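Local coordinates for 14-3-3 protein (Cryptosporidium parvum, PDB 3EFZ) that probably binds phosphoserine-containing partner proteins as a 14-3-3 adaptor in cell signalling, at residues S191-T203 and F237-R249. Sequence-based numbering, arbitrary orientation.
Sequences SDPLYLATILNYT and FSENTEKLLKILR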
loop_
_atom_site.group_PDB
_atom_site.type_symbol
_atom_site.label_atom_id
_atom_site.label_comp_id
_atom_site.label_asym_id
_atom_site.label_seq_id
_atom_site.Cartn_x
_atom_site.Cartn_y
_atom_site.Cartn_z
ATOM N N SER B 191 -29.462 -8.126 -0.565
ATOM C CA SER B 191 -28.796 -7.708 0.669
ATOM C C SER B 191 -27.435 -8.387 0.907
ATOM O O SER B 191 -26.925 -8.377 2.026
ATOM C CB SER B 191 -29.710 -7.981 1.852
ATOM O OG SER B 191 -29.878 -9.370 2.029
ATOM N N ASP B 192 -26.856 -8.976 -0.135
ATOM C CA ASP B 192 -25.533 -9.600 -0.051
ATOM C C ASP B 192 -24.443 -8.535 -0.158
ATOM O O ASP B 192 -24.519 -7.685 -1.036
ATOM C CB ASP B 192 -25.378 -10.639 -1.157
ATOM C CG ASP B 192 -23.976 -11.239 -1.217
ATOM O OD1 ASP B 192 -23.786 -12.355 -0.702
ATOM O OD2 ASP B 192 -23.065 -10.593 -1.783
ATOM N N PRO B 193 -23.419 -8.589 0.725
ATOM C CA PRO B 193 -22.389 -7.541 0.790
ATOM C C PRO B 193 -21.497 -7.429 -0.435
ATOM O O PRO B 193 -21.046 -6.331 -0.756
ATOM C CB PRO B 193 -21.572 -7.905 2.046
ATOM C CG PRO B 193 -21.867 -9.322 2.330
ATOM C CD PRO B 193 -23.201 -9.654 1.729
ATOM N N LEU B 194 -21.237 -8.542 -1.118
ATOM C CA LEU B 194 -20.522 -8.509 -2.380
ATOM C C LEU B 194 -21.419 -7.864 -3.435
ATOM O O LEU B 194 -20.973 -7.022 -4.209
ATOM C CB LEU B 194 -20.142 -9.921 -2.834
ATOM C CG LEU B 194 -19.483 -10.089 -4.212
ATOM C CD1 LEU B 194 -18.139 -9.368 -4.278
ATOM C CD2 LEU B 194 -19.310 -11.544 -4.527
ATOM N N TYR B 195 -22.679 -8.274 -3.476
ATOM C CA TYR B 195 -23.637 -7.636 -4.379
ATOM C C TYR B 195 -23.705 -6.121 -4.160
ATOM O O TYR B 195 -23.634 -5.358 -5.116
ATOM C CB TYR B 195 -25.031 -8.248 -4.246
ATOM C CG TYR B 195 -26.043 -7.587 -5.166
ATOM C CD1 TYR B 195 -26.042 -7.854 -6.526
ATOM C CD2 TYR B 195 -26.983 -6.683 -4.669
ATOM C CE1 TYR B 195 -26.969 -7.244 -7.378
ATOM C CE2 TYR B 195 -27.913 -6.080 -5.502
ATOM C CZ TYR B 195 -27.898 -6.359 -6.859
ATOM O OH TYR B 195 -28.822 -5.770 -7.701
ATOM N N LEU B 196 -23.816 -5.702 -2.906
ATOM C CA LEU B 196 -23.915 -4.273 -2.568
ATOM C C LEU B 196 -22.620 -3.508 -2.814
ATOM O O LEU B 196 -22.660 -2.338 -3.207
ATOM C CB LEU B 196 -24.402 -4.070 -1.130
ATOM C CG LEU B 196 -25.839 -4.491 -0.841
ATOM C CD1 LEU B 196 -26.051 -4.505 0.646
ATOM C CD2 LEU B 196 -26.867 -3.584 -1.551
ATOM N N ALA B 197 -21.478 -4.166 -2.608
ATOM C CA ALA B 197 -20.181 -3.549 -2.905
ATOM C C ALA B 197 -20.076 -3.299 -4.394
ATOM O O ALA B 197 -19.454 -2.325 -4.837
ATOM C CB ALA B 197 -19.015 -4.425 -2.425
ATOM N N THR B 198 -20.681 -4.193 -5.170
ATOM C CA THR B 198 -20.668 -4.073 -6.615
ATOM C C THR B 198 -21.569 -2.940 -7.090
ATOM O O THR B 198 -21.166 -2.151 -7.944
ATOM C CB THR B 198 -21.012 -5.417 -7.300
ATOM O OG1 THR B 198 -20.259 -6.473 -6.668
ATOM C CG2 THR B 198 -20.652 -5.364 -8.789
ATOM N N ILE B 199 -22.779 -2.874 -6.529
ATOM C CA ILE B 199 -23.704 -1.757 -6.728
ATOM C C ILE B 199 -23.026 -0.415 -6.441
ATOM O O ILE B 199 -23.160 0.530 -7.226
ATOM C CB ILE B 199 -24.985 -1.922 -5.833
ATOM C CG1 ILE B 199 -25.770 -3.197 -6.207
ATOM C CG2 ILE B 199 -25.878 -0.641 -5.848
ATOM C CD1 ILE B 199 -26.639 -3.090 -7.484
ATOM N N LEU B 200 -22.307 -0.344 -5.318
ATOM C CA LEU B 200 -21.671 0.888 -4.854
ATOM C C LEU B 200 -20.594 1.391 -5.804
ATOM O O LEU B 200 -20.558 2.582 -6.107
ATOM C CB LEU B 200 -21.083 0.735 -3.438
ATOM C CG LEU B 200 -20.295 1.948 -2.880
ATOM C CD1 LEU B 200 -21.189 3.166 -2.622
ATOM C CD2 LEU B 200 -19.493 1.601 -1.616
ATOM N N ASN B 201 -19.717 0.493 -6.259
ATOM C CA ASN B 201 -18.676 0.869 -7.205
ATOM C C ASN B 201 -19.219 1.271 -8.586
ATOM O O ASN B 201 -18.713 2.220 -9.208
ATOM C CB ASN B 201 -17.612 -0.224 -7.274
ATOM C CG ASN B 201 -16.727 -0.244 -6.026
ATOM O OD1 ASN B 201 -17.081 0.315 -4.991
ATOM N ND2 ASN B 201 -15.593 -0.902 -6.116
ATOM N N TYR B 202 -20.265 0.577 -9.029
ATOM C CA TYR B 202 -20.974 0.927 -10.267
ATOM C C TYR B 202 -21.657 2.275 -10.115
ATOM O O TYR B 202 -21.615 3.081 -11.034
ATOM C CB TYR B 202 -21.994 -0.160 -10.639
ATOM C CG TYR B 202 -22.564 -0.112 -12.060
ATOM C CD1 TYR B 202 -22.004 0.701 -13.053
ATOM C CD2 TYR B 202 -23.639 -0.916 -12.409
ATOM C CE1 TYR B 202 -22.521 0.728 -14.342
ATOM C CE2 TYR B 202 -24.165 -0.898 -13.700
ATOM C CZ TYR B 202 -23.596 -0.072 -14.661
ATOM O OH TYR B 202 -24.117 -0.060 -15.941
ATOM N N THR B 203 -22.284 2.505 -8.957
ATOM C CA THR B 203 -22.861 3.806 -8.611
ATOM C C THR B 203 -21.803 4.913 -8.671
ATOM O O THR B 203 -22.083 5.981 -9.204
ATOM C CB THR B 203 -23.537 3.795 -7.217
ATOM O OG1 THR B 203 -24.648 2.888 -7.233
ATOM C CG2 THR B 203 -24.032 5.175 -6.834
ATOM N N PHE B 237 -29.224 -8.322 8.854
ATOM C CA PHE B 237 -28.285 -8.384 7.759
ATOM C C PHE B 237 -26.859 -8.412 8.314
ATOM O O PHE B 237 -26.630 -8.064 9.479
ATOM C CB PHE B 237 -28.467 -7.172 6.828
ATOM C CG PHE B 237 -29.715 -7.223 5.992
ATOM C CD1 PHE B 237 -30.283 -6.047 5.492
ATOM C CD2 PHE B 237 -30.338 -8.440 5.712
ATOM C CE1 PHE B 237 -31.441 -6.085 4.706
ATOM C CE2 PHE B 237 -31.497 -8.483 4.943
ATOM C CZ PHE B 237 -32.046 -7.298 4.440
ATOM N N SER B 238 -25.906 -8.818 7.478
ATOM C CA SER B 238 -24.502 -8.834 7.883
ATOM C C SER B 238 -24.057 -7.412 8.191
ATOM O O SER B 238 -24.663 -6.439 7.723
ATOM C CB SER B 238 -23.606 -9.472 6.813
ATOM O OG SER B 238 -23.434 -8.603 5.707
ATOM N N GLU B 239 -23.024 -7.303 9.013
ATOM C CA GLU B 239 -22.440 -6.022 9.363
ATOM C C GLU B 239 -21.968 -5.273 8.108
ATOM O O GLU B 239 -22.166 -4.059 7.982
ATOM C CB GLU B 239 -21.291 -6.251 10.336
ATOM C CG GLU B 239 -20.411 -5.055 10.550
ATOM C CD GLU B 239 -19.060 -5.446 11.070
ATOM O OE1 GLU B 239 -18.991 -5.832 12.258
ATOM O OE2 GLU B 239 -18.081 -5.371 10.290
ATOM N N ASN B 240 -21.365 -6.004 7.174
ATOM C CA ASN B 240 -20.902 -5.405 5.928
ATOM C C ASN B 240 -22.019 -4.950 5.011
ATOM O O ASN B 240 -21.859 -3.958 4.306
ATOM C CB ASN B 240 -19.915 -6.313 5.196
ATOM C CG ASN B 240 -18.504 -6.129 5.685
ATOM O OD1 ASN B 240 -18.074 -5.009 5.968
ATOM N ND2 ASN B 240 -17.771 -7.228 5.806
ATOM N N THR B 241 -23.148 -5.657 5.031
ATOM C CA THR B 241 -24.359 -5.177 4.352
ATOM C C THR B 241 -24.827 -3.860 4.962
ATOM O O THR B 241 -25.014 -2.877 4.253
ATOM C CB THR B 241 -25.482 -6.230 4.371
ATOM O OG1 THR B 241 -25.110 -7.317 3.518
ATOM C CG2 THR B 241 -26.808 -5.645 3.881
ATOM N N GLU B 242 -24.984 -3.835 6.282
ATOM C CA GLU B 242 -25.432 -2.625 6.965
ATOM C C GLU B 242 -24.468 -1.448 6.773
ATOM O O GLU B 242 -24.906 -0.314 6.604
ATOM C CB GLU B 242 -25.736 -2.895 8.446
ATOM C CG GLU B 242 -26.935 -3.845 8.690
ATOM C CD GLU B 242 -28.322 -3.281 8.263
ATOM O OE1 GLU B 242 -29.309 -4.057 8.307
ATOM O OE2 GLU B 242 -28.436 -2.082 7.891
ATOM N N LYS B 243 -23.166 -1.716 6.759
ATOM C CA LYS B 243 -22.172 -0.688 6.405
ATOM C C LYS B 243 -22.349 -0.138 4.984
ATOM O O LYS B 243 -22.253 1.074 4.767
ATOM C CB LYS B 243 -20.750 -1.221 6.569
ATOM C CG LYS B 243 -20.220 -1.231 7.992
ATOM C CD LYS B 243 -18.848 -1.864 8.002
ATOM C CE LYS B 243 -17.963 -1.293 9.095
ATOM N NZ LYS B 243 -17.903 -2.161 10.305
ATOM N N LEU B 244 -22.603 -1.021 4.020
ATOM C CA LEU B 244 -22.741 -0.617 2.621
ATOM C C LEU B 244 -24.064 0.075 2.352
ATOM O O LEU B 244 -24.126 1.009 1.553
ATOM C CB LEU B 244 -22.569 -1.803 1.675
ATOM C CG LEU B 244 -21.143 -2.350 1.481
ATOM C CD1 LEU B 244 -21.201 -3.786 1.001
ATOM C CD2 LEU B 244 -20.292 -1.476 0.541
ATOM N N LEU B 245 -25.122 -0.379 3.019
ATOM C CA LEU B 245 -26.424 0.279 2.906
ATOM C C LEU B 245 -26.375 1.676 3.491
ATOM O O LEU B 245 -27.008 2.596 2.959
ATOM C CB LEU B 245 -27.531 -0.539 3.575
ATOM C CG LEU B 245 -28.007 -1.792 2.825
ATOM C CD1 LEU B 245 -29.057 -2.552 3.654
ATOM C CD2 LEU B 245 -28.543 -1.436 1.432
ATOM N N LYS B 246 -25.622 1.840 4.578
ATOM C CA LYS B 246 -25.429 3.154 5.179
ATOM C C LYS B 246 -24.735 4.098 4.204
ATOM O O LYS B 246 -25.203 5.218 3.996
ATOM C CB LYS B 246 -24.641 3.062 6.490
ATOM C CG LYS B 246 -24.578 4.379 7.260
ATOM C CD LYS B 246 -23.670 4.299 8.478
ATOM C CE LYS B 246 -23.842 5.523 9.373
ATOM N NZ LYS B 246 -23.513 6.812 8.698
ATOM N N ILE B 247 -23.627 3.643 3.616
ATOM C CA ILE B 247 -22.867 4.432 2.644
ATOM C C ILE B 247 -23.734 4.838 1.449
ATOM O O ILE B 247 -23.677 5.986 1.001
ATOM C CB ILE B 247 -21.589 3.691 2.152
ATOM C CG1 ILE B 247 -20.616 3.465 3.313
ATOM C CG2 ILE B 247 -20.905 4.474 1.021
ATOM C CD1 ILE B 247 -19.561 2.399 3.053
ATOM N N LEU B 248 -24.537 3.896 0.953
ATOM C CA LEU B 248 -25.450 4.156 -0.162
ATOM C C LEU B 248 -26.512 5.195 0.205
ATOM O O LEU B 248 -26.799 6.101 -0.581
ATOM C CB LEU B 248 -26.105 2.855 -0.662
ATOM C CG LEU B 248 -25.247 1.881 -1.479
ATOM C CD1 LEU B 248 -25.835 0.482 -1.464
ATOM C CD2 LEU B 248 -25.068 2.371 -2.905
ATOM N N ARG B 249 -27.081 5.056 1.399
ATOM C CA ARG B 249 -28.067 6.006 1.917
ATOM C C ARG B 249 -27.487 7.402 2.138
ATOM O O ARG B 249 -28.103 8.393 1.748
ATOM C CB ARG B 249 -28.684 5.496 3.219
ATOM C CG ARG B 249 -29.770 4.471 3.017
ATOM C CD ARG B 249 -30.452 4.146 4.339
ATOM N NE ARG B 249 -31.742 3.486 4.145
ATOM C CZ ARG B 249 -31.955 2.174 4.273
ATOM N NH1 ARG B 249 -30.959 1.354 4.596
ATOM N NH2 ARG B 249 -33.176 1.682 4.081
HETATM O O HOH W 1 -26.312 -9.614 4.698
#
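S191 lays its CB over one face of the F237 ring, 3.6 Å from the centroid, a CH-pi contact. Its carbonyl O, just ahead of the helix, accepts from T241 OG1 at 2.6 Å, the hydroxyl approaching 34° outside the carbonyl plane; a water, the second donor to this oxygen, accepts from S238 N. T241 suits both sides of the junction: chi1 -70° sets OG1 beside its backbone N and CG2 anti to it, turning the hydroxyl to S191 and the methyl to L196 CD1 (3.5 Å). D192 and S238 N-cap the two helices, OD2 accepting from Y195 N and OG from T241 N. P193, well tolerated in a first turn, packs its ring on T241 and N240 CB. L196 enters as a knob among T241, L244, L245 and L248. In return L244 fits among P193, L196, A197 and L200, the small A197 CB leaving room for its CD1 (4.1 Å). L200 sets CD2 on L244 CD2 (3.8 Å) and CD1 against I247 and L248, itself a knob among L196, I199, L200 and T203. Reciprocal knobs-into-holes packing joins nearly parallel helices 193-207 and 239-256 (21°) within the C-terminal half of the all-helical 14-3-3 fold, L200's side chain about 8 Å from that of R153, a predicted phosphoserine contact.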